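PDB 5O9X: phosphoacetylglucosamine mutase from Aspergillus lentulus, which interconverts N-acetylglucosamine 6-phosphate and N-acetylglucosamine 1-phosphate, probably by way of a bisphosphorylated sugar intermediate. Local coordinates for residues 456-468 and 508-522. The protein carries 1 engineered substitution. Numbering follows the deposited sequence.
Unlike the reference sequence in segment 456-468: Glu467 (reference Asp). With G16 (1,6-di-O-phosphono-alpha-D-glucopyranose), chain B.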
# COMPACT_ATOMS: atom_id res chain seq x y z
N LEU A 456 -2.98 15.96 16.58
CA LEU A 456 -3.16 17.41 16.24
C LEU A 456 -4.22 17.54 15.15
O LEU A 456 -4.22 16.77 14.21
CB LEU A 456 -1.83 17.97 15.69
CG LEU A 456 -0.70 17.96 16.73
CD1 LEU A 456 0.61 18.40 16.04
CD2 LEU A 456 -1.00 18.92 17.88
N PRO A 457 -5.16 18.51 15.28
CA PRO A 457 -6.09 18.79 14.18
C PRO A 457 -5.29 18.94 12.90
O PRO A 457 -4.23 19.60 12.91
CB PRO A 457 -6.72 20.14 14.61
CG PRO A 457 -6.85 19.92 16.16
CD PRO A 457 -5.48 19.29 16.50
N SER A 458 -5.74 18.28 11.83
CA SER A 458 -5.01 18.35 10.56
C SER A 458 -5.95 18.45 9.38
O SER A 458 -7.20 18.27 9.51
CB SER A 458 -4.12 17.11 10.41
OG SER A 458 -4.91 15.95 10.21
N ARG A 459 -5.37 18.69 8.21
CA ARG A 459 -6.20 18.95 7.03
C ARG A 459 -5.40 18.63 5.80
O ARG A 459 -4.23 18.99 5.75
CB ARG A 459 -6.62 20.47 7.04
CG ARG A 459 -7.30 20.96 5.78
CD ARG A 459 -8.70 20.47 5.59
NE ARG A 459 -9.53 20.70 6.82
CZ ARG A 459 -10.86 20.68 6.85
NH1 ARG A 459 -11.53 20.50 5.71
NH2 ARG A 459 -11.53 20.82 7.99
N LEU A 460 -6.04 17.95 4.84
CA LEU A 460 -5.45 17.76 3.48
C LEU A 460 -6.20 18.61 2.49
O LEU A 460 -7.45 18.69 2.57
CB LEU A 460 -5.55 16.28 3.02
CG LEU A 460 -4.54 15.32 3.72
CD1 LEU A 460 -4.96 13.85 3.63
CD2 LEU A 460 -3.06 15.49 3.24
N VAL A 461 -5.49 19.25 1.55
CA VAL A 461 -6.17 19.97 0.43
C VAL A 461 -5.54 19.53 -0.87
O VAL A 461 -4.28 19.59 -0.99
CB VAL A 461 -5.95 21.50 0.53
CG1 VAL A 461 -6.76 22.27 -0.59
CG2 VAL A 461 -6.38 22.00 1.88
N ARG A 462 -6.38 19.14 -1.84
CA ARG A 462 -5.87 18.66 -3.11
C ARG A 462 -5.94 19.88 -4.01
O ARG A 462 -7.04 20.44 -4.18
CB ARG A 462 -6.78 17.53 -3.66
CG ARG A 462 -6.35 16.79 -4.95
CD ARG A 462 -7.54 15.90 -5.39
NE ARG A 462 -7.25 15.10 -6.58
CZ ARG A 462 -7.29 15.64 -7.80
NH1 ARG A 462 -7.63 16.92 -7.95
NH2 ARG A 462 -6.99 14.91 -8.86
N VAL A 463 -4.79 20.31 -4.53
CA VAL A 463 -4.72 21.56 -5.29
C VAL A 463 -4.45 21.23 -6.76
O VAL A 463 -3.47 20.58 -7.07
CB VAL A 463 -3.63 22.56 -4.74
CG1 VAL A 463 -3.57 23.84 -5.62
CG2 VAL A 463 -3.84 22.84 -3.24
N GLU A 464 -5.31 21.73 -7.65
CA GLU A 464 -5.05 21.54 -9.12
C GLU A 464 -4.15 22.64 -9.64
O GLU A 464 -4.34 23.76 -9.26
CB GLU A 464 -6.40 21.50 -9.88
CG GLU A 464 -6.92 20.08 -9.72
CD GLU A 464 -8.23 19.79 -10.38
OE1 GLU A 464 -8.94 20.75 -10.79
OE2 GLU A 464 -8.57 18.57 -10.39
N VAL A 465 -3.10 22.29 -10.38
CA VAL A 465 -2.18 23.31 -10.91
C VAL A 465 -1.98 23.00 -12.41
O VAL A 465 -2.19 21.88 -12.82
CB VAL A 465 -0.79 23.24 -10.16
CG1 VAL A 465 -0.94 23.58 -8.68
CG2 VAL A 465 -0.18 21.85 -10.33
N ALA A 466 -1.44 23.93 -13.21
CA ALA A 466 -1.13 23.65 -14.66
C ALA A 466 -0.04 22.69 -14.85
O ALA A 466 -0.04 21.92 -15.85
CB ALA A 466 -0.70 24.92 -15.38
N GLU A 467 0.95 22.74 -13.94
CA GLU A 467 2.20 22.07 -14.26
C GLU A 467 2.85 21.48 -13.02
O GLU A 467 3.72 22.12 -12.43
CB GLU A 467 3.15 23.15 -14.80
CG GLU A 467 3.86 22.79 -16.06
CD GLU A 467 4.87 21.70 -15.87
OE1 GLU A 467 4.54 20.62 -15.32
OE2 GLU A 467 6.01 21.92 -16.35
N ARG A 468 2.47 20.29 -12.60
CA ARG A 468 2.90 19.94 -11.22
C ARG A 468 4.44 19.63 -11.20
O ARG A 468 5.06 19.61 -10.12
CB ARG A 468 2.00 18.84 -10.59
CG ARG A 468 2.31 17.52 -11.09
CD ARG A 468 1.18 16.51 -10.85
NE ARG A 468 1.15 15.75 -12.11
CZ ARG A 468 1.21 14.45 -12.23
NH1 ARG A 468 1.15 13.66 -11.20
NH2 ARG A 468 1.20 13.93 -13.45
N GLY A 508 2.20 11.71 -7.19
CA GLY A 508 2.65 10.75 -8.23
C GLY A 508 1.61 9.74 -8.57
O GLY A 508 1.94 8.70 -9.23
N THR A 509 0.34 9.97 -8.14
CA THR A 509 -0.75 9.04 -8.54
C THR A 509 -1.90 9.77 -9.28
O THR A 509 -2.73 9.13 -9.94
CB THR A 509 -1.37 8.24 -7.36
OG1 THR A 509 -1.99 9.16 -6.42
CG2 THR A 509 -0.35 7.37 -6.64
N GLU A 510 -2.01 11.11 -9.08
CA GLU A 510 -3.02 11.96 -9.64
C GLU A 510 -2.38 13.26 -10.08
O GLU A 510 -1.31 13.63 -9.57
CB GLU A 510 -4.03 12.35 -8.52
CG GLU A 510 -4.77 11.17 -7.99
CD GLU A 510 -5.66 11.62 -6.84
OE1 GLU A 510 -5.54 11.12 -5.67
OE2 GLU A 510 -6.43 12.53 -7.16
N ASP A 511 -3.05 13.95 -11.01
CA ASP A 511 -2.60 15.26 -11.41
C ASP A 511 -3.03 16.36 -10.39
O ASP A 511 -4.03 17.10 -10.57
CB ASP A 511 -3.17 15.57 -12.80
CG ASP A 511 -2.50 16.82 -13.41
OD1 ASP A 511 -1.55 17.37 -12.80
OD2 ASP A 511 -2.92 17.24 -14.50
N ALA A 512 -2.32 16.46 -9.27
CA ALA A 512 -2.57 17.50 -8.29
C ALA A 512 -1.31 17.72 -7.47
O ALA A 512 -0.38 16.88 -7.52
CB ALA A 512 -3.65 17.03 -7.33
N VAL A 513 -1.31 18.83 -6.71
CA VAL A 513 -0.38 19.04 -5.63
C VAL A 513 -1.16 18.81 -4.32
O VAL A 513 -2.25 19.43 -4.12
CB VAL A 513 0.23 20.47 -5.68
CG1 VAL A 513 1.12 20.78 -4.46
CG2 VAL A 513 1.18 20.47 -6.90
N ARG A 514 -0.51 18.11 -3.37
CA ARG A 514 -1.15 17.90 -2.06
C ARG A 514 -0.63 18.87 -1.04
O ARG A 514 0.58 19.05 -0.95
CB ARG A 514 -0.85 16.47 -1.55
CG ARG A 514 -1.33 15.37 -2.50
CD ARG A 514 -1.40 14.00 -1.78
NE ARG A 514 -1.70 12.90 -2.75
CZ ARG A 514 -2.91 12.68 -3.31
NH1 ARG A 514 -3.93 13.54 -3.06
NH2 ARG A 514 -3.06 11.61 -4.15
N VAL A 515 -1.54 19.42 -0.23
CA VAL A 515 -1.14 20.25 0.90
C VAL A 515 -1.60 19.53 2.16
O VAL A 515 -2.78 19.17 2.28
CB VAL A 515 -1.80 21.65 0.82
CG1 VAL A 515 -1.61 22.46 2.12
CG2 VAL A 515 -1.21 22.40 -0.42
N TYR A 516 -0.69 19.47 3.12
CA TYR A 516 -1.04 18.95 4.43
C TYR A 516 -0.75 20.06 5.44
O TYR A 516 0.27 20.78 5.32
CB TYR A 516 -0.10 17.74 4.69
CG TYR A 516 -0.24 17.24 6.14
CD1 TYR A 516 -1.31 16.41 6.48
CD2 TYR A 516 0.64 17.71 7.18
CE1 TYR A 516 -1.49 15.95 7.84
CE2 TYR A 516 0.46 17.25 8.54
CZ TYR A 516 -0.62 16.39 8.84
OH TYR A 516 -0.85 15.95 10.18
N ALA A 517 -1.61 20.21 6.46
CA ALA A 517 -1.30 21.12 7.54
C ALA A 517 -1.80 20.46 8.84
O ALA A 517 -2.84 19.84 8.82
CB ALA A 517 -1.92 22.51 7.34
N GLU A 518 -1.07 20.66 9.91
CA GLU A 518 -1.53 20.36 11.25
C GLU A 518 -1.24 21.61 12.15
O GLU A 518 -0.33 22.40 11.87
CB GLU A 518 -0.90 19.08 11.78
CG GLU A 518 0.63 19.18 11.90
CD GLU A 518 1.30 17.87 12.35
OE1 GLU A 518 0.69 16.78 12.08
OE2 GLU A 518 2.45 17.95 12.90
N ALA A 519 -2.05 21.76 13.20
CA ALA A 519 -1.70 22.74 14.24
C ALA A 519 -2.40 22.30 15.54
O ALA A 519 -3.11 21.29 15.53
CB ALA A 519 -2.16 24.15 13.80
N ALA A 520 -2.32 23.11 16.61
CA ALA A 520 -2.88 22.68 17.90
C ALA A 520 -4.37 22.75 17.98
O ALA A 520 -4.98 22.09 18.81
CB ALA A 520 -2.25 23.52 19.02
N SER A 521 -5.00 23.54 17.11
CA SER A 521 -6.44 23.74 17.17
C SER A 521 -7.03 23.64 15.75
O SER A 521 -6.29 23.81 14.75
CB SER A 521 -6.79 25.12 17.82
OG SER A 521 -6.53 26.17 16.89
N ARG A 522 -8.33 23.30 15.67
CA ARG A 522 -9.04 23.14 14.39
C ARG A 522 -8.97 24.42 13.51
O ARG A 522 -8.69 24.32 12.28
CB ARG A 522 -10.52 22.78 14.63
CG ARG A 522 -11.44 22.59 13.40
CD ARG A 522 -10.79 21.98 12.11
NE ARG A 522 -10.42 20.65 12.39
CZ ARG A 522 -9.48 19.91 11.81
NH1 ARG A 522 -8.75 20.30 10.75
NH2 ARG A 522 -9.36 18.73 12.28
C1 G16 B . -0.19 4.90 -3.69
C2 G16 B . 1.10 4.44 -3.01
C3 G16 B . 1.18 5.02 -1.56
C4 G16 B . 1.05 6.53 -1.49
C5 G16 B . -0.26 6.92 -2.16
C6 G16 B . -0.42 8.40 -2.43
O1 G16 B . -1.31 4.37 -2.96
O2 G16 B . 1.28 2.99 -3.01
O3 G16 B . 2.33 4.53 -1.01
O4 G16 B . 1.00 7.09 -0.10
O5 G16 B . -0.33 6.42 -3.52
O6 G16 B . 0.72 8.80 -3.32
P G16 B . 0.76 10.33 -3.88
O1P G16 B . 0.60 11.29 -2.68
O2P G16 B . -0.44 10.52 -4.83
O3P G16 B . 2.06 10.50 -4.70
P' G16 B . -2.42 3.38 -3.64
O1X G16 B . -1.69 2.48 -4.67
O2X G16 B . -3.39 4.29 -4.46
O3X G16 B . -3.21 2.74 -2.54
O HOH W 1 -3.33 13.87 10.91
O HOH W 2 -7.97 16.33 12.36
O HOH W 3 -6.84 16.60 -11.26
O HOH W 4 -3.22 19.62 -11.30
O HOH W 5 -0.10 19.58 -13.66
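Arg462 takes hold of Glu510 side-on, NE and NH2 both donating to a single carboxylate oxygen: NE lies 2.8 Å from Glu510 OE2 and approaches on its syn side, NH2 on its anti side. With CG anti to the backbone N (chi1 -175°) and the chain extended as far as NE, the guanidinium lies across the methyl of Ala512, whose CB sits under the centre of one face. NH1 is turned to Glu464, completing a salt-bridge network in which the other oxygen of Glu510, OE1, accepts from Arg514 NH2 at 2.9 Å and from His70. This bond probably helps to orient Arg514 for the ligand: its NE and NH2 bind separate oxygens of one phosphate of glucose 1,6-bisphosphate, which also accepts hydrogen bonds from Gly508 N and Thr509 OG1. Glu510 thus stands in the second shell of this phosphate site, and Arg462 one step behind it.

At the far end, Arg522 NH1 donates to Ser458 O (2.8 Å) from above the carbonyl plane, while Pro457 CB rests on one face of the guanidinium; Asp526 pairs with both Arg522 and Arg459.

Between these ends, strands 458-463 and 513-518 run antiparallel, joined by paired backbone bonds at Arg459/Ala517, Val461/Val515 and Val463/Val513. They are neighbouring strands in the antiparallel sheet of the C-terminal phosphohexomutase domain, whose loop 508-512 reaches the active site.

Val461, Val463, Val513 and Val515 share one face, where Val463 CG2 meets Val515 CG2 at 3.9 Å and helix 522-539 packs on Val513 and Val515. On the other face Leu460 CD2 touches the edge of the Tyr516 ring at CD1 (3.8 Å), and Ser458 CB lies 3.5 Å from Tyr516 OH, which donates to Glu518 OE1, in a carboxylate also salt-bridged to Arg501.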